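Acarbose Kinase Mak1 (Uncultured bacterium, PDB 6WB4) phosphorylates the antidiabetic drug acarbose, probably by transferring a phosphate from ATP, as a carbohydrate kinase of the pfkB family. Local coordinates at residues G112-V117 and S158-A163; G124-L129 and D261-G266; Y200-A205 and A271-H276. One frame throughout, in Å; residues are numbered along the deposited sequence.

Contact 1 (G112-V117 and S158-A163); sequences GTRRSV and SIMNWA. With AC1 (4,6-dideoxy-4-{[(1S,4R,5S,6S)-4,5,6-trihydroxy-3-(hydroxymethyl)cyclohex-2-en-1-yl]amino}-alpha-D-glucopyranose), chain D.
Arg114 turns its CG anti to its own carbonyl carbon (chi1 -53°) and then runs extended from CG to NE, which carries the guanidinium across to Met160 and Trp162. Met160, a selenomethionine introduced as a label, also has CG anti to its carbonyl carbon, but its chain folds back at the next two torsions (chi2 -32°), and the bend lays SE over one face of the guanidinium. There SE lies 3.8 Å from Arg114 NE, while Met160 CG approaches Arg114 NH2 at 3.6 Å. The indole takes a different side: Trp162 NE1 stands at the guanidinium edge, 4.1 Å from Arg114 NH2, and since both nitrogens are donors they merely adjoin. Met160 CB in turn lies 3.8 Å above the indole plane, toward the rim of that face, so that Met160 touches both neighbours.

The polar grip on Arg114 comes from elsewhere: NH2 makes a salt bridge with Asp82 on strand 78-84, and NH1 bonds to Val32 O. One residue on, Arg115 turns back along its own segment, its NE and NH2 each bonding Thr113 O at 2.8 Å. Thr113 O lies in the guanidinium plane and is gripped side-on; NH2 comes in the carbonyl plane, on a lone pair, and NE is tilted from it. NH2 also pairs with Asp87.

The contact thus ties the run leading into strand 115-120, in the smaller, four-stranded sheet (the lid in pfkB-family kinases), to the loop following strand 152-157 of the central sheet. That loop reaches the sugar site through Ile159, whose CD1 comes 3.2 Å from AC1 O5. With no hydrogen bond across it, the interface works by division of labour: Asp82 takes NH2 and Val32 O takes NH1, probably favouring the charged form, while selenium covers one face and the indole borders one edge.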
# COMPACT_ATOMS: atom_id res chain seq x y z
N GLY B 112 15.02 3.02 5.37
CA GLY B 112 14.09 3.63 4.44
C GLY B 112 13.03 4.56 5.02
O GLY B 112 12.99 4.82 6.21
N THR B 113 12.22 5.10 4.12
CA THR B 113 11.15 6.03 4.47
C THR B 113 10.01 5.35 5.24
O THR B 113 9.67 4.21 4.96
CB THR B 113 10.58 6.65 3.19
OG1 THR B 113 11.63 7.29 2.47
CG2 THR B 113 9.47 7.65 3.51
N ARG B 114 9.45 6.06 6.22
CA ARG B 114 8.27 5.58 6.94
C ARG B 114 7.12 5.42 5.97
O ARG B 114 6.89 6.30 5.14
CB ARG B 114 7.87 6.53 8.06
CG ARG B 114 8.95 6.90 9.03
CD ARG B 114 8.39 7.85 10.09
NE ARG B 114 9.45 8.51 10.87
CZ ARG B 114 9.99 9.69 10.56
NH1 ARG B 114 9.58 10.35 9.49
NH2 ARG B 114 10.93 10.20 11.33
N ARG B 115 6.36 4.35 6.11
CA ARG B 115 5.25 4.10 5.20
C ARG B 115 4.08 3.45 5.91
O ARG B 115 4.24 2.83 6.95
CB ARG B 115 5.71 3.24 4.03
CG ARG B 115 6.31 1.90 4.42
CD ARG B 115 7.27 1.42 3.34
NE ARG B 115 8.48 2.24 3.34
CZ ARG B 115 9.45 2.17 2.43
NH1 ARG B 115 9.36 1.32 1.41
NH2 ARG B 115 10.51 2.97 2.55
N SER B 116 2.89 3.64 5.36
CA SER B 116 1.69 3.02 5.90
C SER B 116 0.82 2.49 4.79
O SER B 116 0.85 3.00 3.66
CB SER B 116 0.88 4.02 6.73
OG SER B 116 1.65 4.60 7.77
N VAL B 117 0.05 1.45 5.10
CA VAL B 117 -1.12 1.12 4.31
C VAL B 117 -2.32 1.54 5.14
O VAL B 117 -2.42 1.20 6.32
CB VAL B 117 -1.19 -0.38 3.92
CG1 VAL B 117 -2.60 -0.76 3.49
CG2 VAL B 117 -0.16 -0.69 2.82
N SER B 158 6.74 16.73 16.31
CA SER B 158 6.03 15.47 16.21
C SER B 158 6.67 14.50 17.19
O SER B 158 7.86 14.63 17.50
CB SER B 158 6.06 14.91 14.78
OG SER B 158 5.49 15.84 13.85
N ILE B 159 5.89 13.54 17.68
CA ILE B 159 6.38 12.65 18.71
C ILE B 159 7.20 11.48 18.16
O ILE B 159 6.98 10.32 18.53
CB ILE B 159 5.21 12.10 19.59
CG1 ILE B 159 4.10 11.46 18.75
CG2 ILE B 159 4.64 13.22 20.45
CD1 ILE B 159 2.89 11.04 19.57
N MSE B 160 8.15 11.79 17.28
CA MSE B 160 9.20 10.83 16.96
C MSE B 160 10.04 10.68 18.22
O MSE B 160 10.16 11.63 19.00
CB MSE B 160 10.07 11.29 15.79
CG MSE B 160 9.42 11.31 14.40
SE MSE B 160 8.03 9.97 14.03
CE MSE B 160 6.48 11.01 14.58
N ASN B 161 10.62 9.50 18.41
CA ASN B 161 11.32 9.20 19.65
C ASN B 161 12.56 10.07 19.85
O ASN B 161 12.86 10.48 20.97
CB ASN B 161 11.70 7.73 19.69
CG ASN B 161 12.27 7.31 21.04
OD1 ASN B 161 11.93 7.89 22.07
ND2 ASN B 161 13.12 6.29 21.02
N TRP B 162 13.27 10.35 18.76
CA TRP B 162 14.47 11.18 18.84
C TRP B 162 14.10 12.66 18.95
O TRP B 162 14.92 13.48 19.37
CB TRP B 162 15.37 10.95 17.62
CG TRP B 162 14.67 11.07 16.30
CD1 TRP B 162 14.11 10.06 15.57
CD2 TRP B 162 14.45 12.28 15.55
NE1 TRP B 162 13.57 10.56 14.41
CE2 TRP B 162 13.75 11.91 14.37
CE3 TRP B 162 14.77 13.62 15.75
CZ2 TRP B 162 13.37 12.85 13.41
CZ3 TRP B 162 14.39 14.55 14.79
CH2 TRP B 162 13.70 14.16 13.63
N ALA B 163 12.87 12.99 18.57
CA ALA B 163 12.45 14.39 18.53
C ALA B 163 12.34 15.00 19.93
O ALA B 163 12.30 16.23 20.08
CB ALA B 163 11.13 14.52 17.79
C1 AC1 D . 1.20 8.11 18.26
O2 AC1 D . -0.61 6.73 19.09
C2 AC1 D . -0.28 7.78 18.17
C4A AC1 D . -3.26 8.19 11.72
C3 AC1 D . -0.69 7.37 16.76
O3 AC1 D . -2.13 7.39 16.70
C4 AC1 D . -0.13 8.31 15.68
N4A AC1 D . -0.12 7.62 14.40
C5 AC1 D . 1.28 8.83 15.97
O5 AC1 D . 1.47 9.17 17.34
C6 AC1 D . 1.58 10.08 15.16
C1B AC1 D . -1.36 7.41 13.68
C2B AC1 D . -1.10 7.09 12.20
O2B AC1 D . 0.31 7.10 11.92
C3B AC1 D . -1.83 8.03 11.24
O3B AC1 D . -1.78 7.52 9.89
O4 AC1 D . -4.08 8.86 10.75
C5B AC1 D . -3.12 9.01 12.95
C7B AC1 D . -2.27 8.60 13.89
C6B AC1 D . -3.88 10.30 13.14
O6B AC1 D . -2.96 11.30 13.61

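Contact 2 (G124-L129 and D261-G266); sequences GQRMSL and DSNGAG. With AC1 (4,6-dideoxy-4-{[(1S,4R,5S,6S)-4,5,6-trihydroxy-3-(hydroxymethyl)cyclohex-2-en-1-yl]amino}-alpha-D-glucopyranose), chain D; ATP (adenosine-5'-triphosphate), chain H.
Arg126 and Asn263 pass each other at an angle, their guanidinium and amide planes 37° apart, with Arg126 CD packed 3.7 Å from Asn263 ND2. Asn263 OD1 adjoins Gly124 O at 3.4 Å, two acceptors with no hydrogen bond between them. Beyond this touch the arginine serves the cyclitol ring of AC1: Arg126 NH2 gives AC1 O4 a hydrogen bond of 2.6 Å, and O4 sits at the guanidinium edge. Two weak bonds, both bent, join Arg126 NE to O4 and Arg126 NH2 to O3B, the latter hydroxyl being also weakly bonded to Ser128 OG.

A second shell positions Asn263. Its backbone N bonds to Asp261 OD1 at 3.2 Å, closing an Asx turn, and Asp261 OD2 is held by Gly302 N. Ser262 to Ala265 then form a type II turn, with Gly264 as N-cap of helix 265-280. Gly264 N faces ATP O1G and Gly266 N faces ATP O3B, both at 3.7 Å, too long to be called bonds but consistent with the pfkB anion hole.

Strand 126-131 edges the four-stranded lid beside strand 115-120, and Ser128 and Leu129 continue that sheet into the second subunit; helix 265-280 starts across the cleft, with helix 283-298 packed against Ser262 and Ala265.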
# COMPACT_ATOMS: atom_id res chain seq x y z
N GLY B 124 -16.01 6.62 6.57
CA GLY B 124 -14.94 7.49 7.02
C GLY B 124 -14.06 6.73 7.98
O GLY B 124 -12.99 7.20 8.36
N GLN B 125 -14.53 5.54 8.37
CA GLN B 125 -13.75 4.66 9.23
C GLN B 125 -12.42 4.31 8.56
O GLN B 125 -12.37 3.79 7.45
CB GLN B 125 -14.53 3.38 9.57
CG GLN B 125 -15.38 2.84 8.43
CD GLN B 125 -16.16 1.59 8.82
OE1 GLN B 125 -15.87 0.95 9.83
NE2 GLN B 125 -17.15 1.24 8.01
N ARG B 126 -11.35 4.64 9.27
CA ARG B 126 -9.99 4.60 8.75
C ARG B 126 -9.18 3.65 9.62
O ARG B 126 -9.26 3.69 10.84
CB ARG B 126 -9.40 6.02 8.75
CG ARG B 126 -7.93 6.14 8.35
CD ARG B 126 -7.49 7.61 8.34
NE ARG B 126 -6.08 7.75 8.68
CZ ARG B 126 -5.11 8.04 7.82
NH1 ARG B 126 -5.38 8.24 6.54
NH2 ARG B 126 -3.85 8.14 8.26
N MSE B 127 -8.42 2.76 8.98
CA MSE B 127 -7.51 1.90 9.73
C MSE B 127 -6.12 1.91 9.14
O MSE B 127 -5.92 1.54 7.98
CB MSE B 127 -8.01 0.47 9.78
CG MSE B 127 -6.97 -0.42 10.44
SE MSE B 127 -7.57 -2.18 10.96
CE MSE B 127 -6.09 -2.62 12.15
N SER B 128 -5.15 2.31 9.96
CA SER B 128 -3.80 2.53 9.49
C SER B 128 -2.84 1.43 9.93
O SER B 128 -2.71 1.14 11.12
CB SER B 128 -3.30 3.90 9.98
OG SER B 128 -1.91 4.06 9.73
N LEU B 129 -2.19 0.80 8.96
CA LEU B 129 -1.15 -0.18 9.25
C LEU B 129 0.20 0.50 9.05
O LEU B 129 0.67 0.65 7.92
CB LEU B 129 -1.30 -1.39 8.34
CG LEU B 129 -2.73 -1.94 8.35
CD1 LEU B 129 -2.92 -2.93 7.22
CD2 LEU B 129 -3.04 -2.58 9.70
N ASP B 261 -15.44 14.13 6.17
CA ASP B 261 -14.33 13.33 6.70
C ASP B 261 -13.54 14.10 7.77
O ASP B 261 -12.92 15.13 7.47
CB ASP B 261 -13.41 12.89 5.56
CG ASP B 261 -12.27 12.01 6.03
OD1 ASP B 261 -12.35 11.48 7.16
OD2 ASP B 261 -11.30 11.83 5.25
N SER B 262 -13.54 13.59 9.00
CA SER B 262 -12.89 14.29 10.11
C SER B 262 -11.48 13.79 10.44
O SER B 262 -10.91 14.17 11.46
CB SER B 262 -13.76 14.19 11.37
OG SER B 262 -13.83 12.86 11.84
N ASN B 263 -10.89 12.99 9.56
CA ASN B 263 -9.52 12.54 9.79
C ASN B 263 -8.51 13.54 9.27
O ASN B 263 -8.53 13.90 8.10
CB ASN B 263 -9.26 11.17 9.14
CG ASN B 263 -9.76 10.02 9.99
OD1 ASN B 263 -10.83 9.47 9.74
ND2 ASN B 263 -8.98 9.66 11.01
N GLY B 264 -7.65 14.00 10.16
CA GLY B 264 -6.63 14.96 9.79
C GLY B 264 -7.01 16.34 10.28
O GLY B 264 -6.26 17.30 10.11
N ALA B 265 -8.20 16.42 10.88
CA ALA B 265 -8.73 17.69 11.34
C ALA B 265 -7.80 18.32 12.37
O ALA B 265 -7.52 19.51 12.32
CB ALA B 265 -10.12 17.50 11.92
N GLY B 266 -7.31 17.49 13.29
CA GLY B 266 -6.42 17.94 14.35
C GLY B 266 -5.21 18.70 13.83
O GLY B 266 -4.79 19.69 14.43
C1 AC1 D . 1.20 8.11 18.26
O2 AC1 D . -0.61 6.73 19.09
C2 AC1 D . -0.28 7.78 18.17
C4A AC1 D . -3.26 8.19 11.72
C3 AC1 D . -0.69 7.37 16.76
O3 AC1 D . -2.13 7.39 16.70
C4 AC1 D . -0.13 8.31 15.68
N4A AC1 D . -0.12 7.62 14.40
C5 AC1 D . 1.28 8.83 15.97
O5 AC1 D . 1.47 9.17 17.34
C6 AC1 D . 1.58 10.08 15.16
C1B AC1 D . -1.36 7.41 13.68
C2B AC1 D . -1.10 7.09 12.20
O2B AC1 D . 0.31 7.10 11.92
C3B AC1 D . -1.83 8.03 11.24
O3B AC1 D . -1.78 7.52 9.89
O4 AC1 D . -4.08 8.86 10.75
C5B AC1 D . -3.12 9.01 12.95
C7B AC1 D . -2.27 8.60 13.89
C6B AC1 D . -3.88 10.30 13.14
O6B AC1 D . -2.96 11.30 13.61
PG ATP H . -5.71 13.16 14.21
O1G ATP H . -6.59 12.35 13.29
O2G ATP H . -5.16 12.39 15.39
O3G ATP H . -4.69 14.02 13.49
PB ATP H . -7.87 13.76 15.91
O1B ATP H . -8.67 12.65 15.28
O2B ATP H . -7.24 13.57 17.27
O3B ATP H . -6.72 14.22 14.87
PA ATP H . -10.22 15.11 16.67
O1A ATP H . -10.01 14.95 18.16
O2A ATP H . -11.14 14.17 15.94
O3A ATP H . -8.78 15.09 15.96
O5' ATP H . -10.70 16.63 16.37
C5' ATP H . -9.75 17.70 16.36
C4' ATP H . -10.41 19.06 16.19
O4' ATP H . -10.92 19.23 14.86
C3' ATP H . -11.57 19.28 17.15
O3' ATP H . -11.17 20.09 18.26
C2' ATP H . -12.63 20.01 16.34
O2' ATP H . -12.62 21.41 16.63
C1' ATP H . -12.25 19.76 14.89
N9 ATP H . -13.19 18.71 14.43
C8 ATP H . -12.90 17.40 14.30
N7 ATP H . -13.98 16.70 13.88
C5 ATP H . -14.99 17.57 13.74
C6 ATP H . -16.41 17.50 13.33
N6 ATP H . -16.96 16.32 12.98
N1 ATP H . -17.12 18.65 13.32
C2 ATP H . -16.58 19.83 13.67
N3 ATP H . -15.30 19.97 14.05
C4 ATP H . -14.47 18.90 14.11

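Contact 3 (Y200-A205 and A271-H276); sequences YVFVSA and AAFLCH
Phe202 and Phe273 meet as a T-shaped pair where helix 265-280 packs on strand 200-204 of the central sheet, the alpha-beta layering of the ribokinase-like fold. Strand and helix segments run nearly antiparallel, at 162°, with their axes 11.5 Å apart, and large side chains fill the gap between them. Ser204, at the end of the strand, touches ATP.

The close part is aromatic. Phe202 presents its edge, through CZ and CE2, to one face of Phe273; the ring centroids are 5.3 Å apart and the planes stand at 87°. The approach is off-centre, over the CG end of the Phe273 ring, with CZ toward CD1 and CE2 toward CD2. Phe273 reaches there because its CG lies anti to the backbone N (chi1 -173°), and its ring also packs against Ala286 and Ala287 of helix 283-298, so it is held between a strand and a second helix. On the strand side, Phe202 additionally touches Val228 and Met230 of strand 226-230.

The looser part is aliphatic. Leu274 leaves the helix along the interface and turns only its end to the strand: CD2 lies 4.2 Å from Tyr200 CD2 and 4.3 Å from Phe202 CE1, coming obliquely to both rings. Tyr200 finds more aromatic company outside the segments, edge-to-face with Tyr277 and alongside Phe226 and His154. Beyond the buried residues, His276 is partly exposed and stacks on His280, and at the far end of the strand segment Ala205 is partly exposed too. No hydrogen bond crosses the interface; its nearest atoms are Phe202 CZ and Phe273 CD1, 3.8 Å apart.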
# COMPACT_ATOMS: atom_id res chain seq x y z
N TYR B 200 3.07 24.86 24.15
CA TYR B 200 1.68 24.68 23.77
C TYR B 200 1.42 23.20 23.51
O TYR B 200 1.96 22.63 22.57
CB TYR B 200 1.32 25.51 22.53
CG TYR B 200 2.03 26.85 22.45
CD1 TYR B 200 2.10 27.69 23.55
CD2 TYR B 200 2.63 27.26 21.27
CE1 TYR B 200 2.74 28.91 23.49
CE2 TYR B 200 3.28 28.48 21.20
CZ TYR B 200 3.34 29.30 22.31
OH TYR B 200 3.99 30.51 22.24
N VAL B 201 0.59 22.59 24.35
CA VAL B 201 0.35 21.15 24.25
C VAL B 201 -1.03 20.86 23.66
O VAL B 201 -2.03 21.42 24.10
CB VAL B 201 0.46 20.46 25.63
CG1 VAL B 201 0.12 18.96 25.53
CG2 VAL B 201 1.85 20.70 26.24
N PHE B 202 -1.06 20.01 22.64
CA PHE B 202 -2.31 19.56 22.04
C PHE B 202 -2.45 18.07 22.28
O PHE B 202 -1.48 17.31 22.17
CB PHE B 202 -2.36 19.87 20.53
CG PHE B 202 -2.24 21.33 20.20
CD1 PHE B 202 -0.99 21.93 20.08
CD2 PHE B 202 -3.37 22.12 20.01
CE1 PHE B 202 -0.88 23.29 19.77
CE2 PHE B 202 -3.26 23.47 19.70
CZ PHE B 202 -2.02 24.05 19.58
N VAL B 203 -3.66 17.63 22.62
CA VAL B 203 -3.89 16.21 22.84
C VAL B 203 -5.33 15.82 22.49
O VAL B 203 -6.25 16.63 22.63
CB VAL B 203 -3.58 15.81 24.30
CG1 VAL B 203 -4.47 16.59 25.26
CG2 VAL B 203 -3.71 14.30 24.51
N SER B 204 -5.49 14.60 22.00
CA SER B 204 -6.80 14.04 21.68
C SER B 204 -7.53 13.61 22.94
O SER B 204 -6.89 13.19 23.91
CB SER B 204 -6.67 12.86 20.74
OG SER B 204 -7.93 12.28 20.47
N ALA B 205 -8.85 13.75 22.95
CA ALA B 205 -9.65 13.26 24.07
C ALA B 205 -9.85 11.75 24.00
O ALA B 205 -10.10 11.10 25.01
CB ALA B 205 -10.99 13.95 24.10
N ALA B 271 -2.42 24.01 13.00
CA ALA B 271 -1.85 24.97 12.05
C ALA B 271 -2.48 26.36 12.17
O ALA B 271 -1.77 27.37 12.21
CB ALA B 271 -1.98 24.46 10.63
N ALA B 272 -3.81 26.41 12.21
CA ALA B 272 -4.53 27.67 12.34
C ALA B 272 -4.37 28.28 13.73
O ALA B 272 -4.22 29.49 13.86
CB ALA B 272 -6.01 27.48 12.02
N PHE B 273 -4.40 27.44 14.77
CA PHE B 273 -4.16 27.91 16.13
C PHE B 273 -2.81 28.60 16.21
O PHE B 273 -2.69 29.73 16.67
CB PHE B 273 -4.22 26.76 17.14
CG PHE B 273 -4.15 27.20 18.59
CD1 PHE B 273 -2.96 27.68 19.14
CD2 PHE B 273 -5.27 27.13 19.41
CE1 PHE B 273 -2.90 28.09 20.47
CE2 PHE B 273 -5.21 27.54 20.73
CZ PHE B 273 -4.03 28.02 21.26
N LEU B 274 -1.78 27.89 15.76
CA LEU B 274 -0.42 28.41 15.79
C LEU B 274 -0.30 29.73 15.05
O LEU B 274 0.31 30.67 15.55
CB LEU B 274 0.55 27.39 15.20
CG LEU B 274 0.71 26.11 16.01
CD1 LEU B 274 1.75 25.21 15.38
CD2 LEU B 274 1.04 26.43 17.47
N CYS B 275 -0.89 29.81 13.86
CA CYS B 275 -0.76 31.01 13.03
C CYS B 275 -1.40 32.22 13.71
O CYS B 275 -0.81 33.29 13.74
CB CYS B 275 -1.37 30.78 11.65
SG CYS B 275 -0.25 29.86 10.56
N HIS B 276 -2.59 32.02 14.26
CA HIS B 276 -3.27 33.10 14.96
C HIS B 276 -2.51 33.52 16.21
O HIS B 276 -2.25 34.71 16.42
CB HIS B 276 -4.68 32.69 15.35
CG HIS B 276 -5.54 33.83 15.78
ND1 HIS B 276 -5.57 34.30 17.08
CD2 HIS B 276 -6.42 34.60 15.10
CE1 HIS B 276 -6.42 35.30 17.17
NE2 HIS B 276 -6.95 35.51 15.98

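Contacts 1 and 3 are buried, contact 2 only partly so, but burial alone does not set the chemistry. Contact 3 is purely apolar packing of a helix on the central sheet; contact 1 is also buried but lies against a cation that is paired elsewhere; contact 2 lies at the cleft, where polar groups turn to sugar and nucleotide. Contacts 1 and 2 share the lid: strands 115-120 and 126-131 are neighbours in its sheet, joined by Val117 O and Leu129 N at 2.7 Å, and both contacts reach AC1 and the second subunit. Contacts 2 and 3 share helix 265-280, one at its ATP-facing start, the other midway along it. Contacts 1 and 3 do not touch.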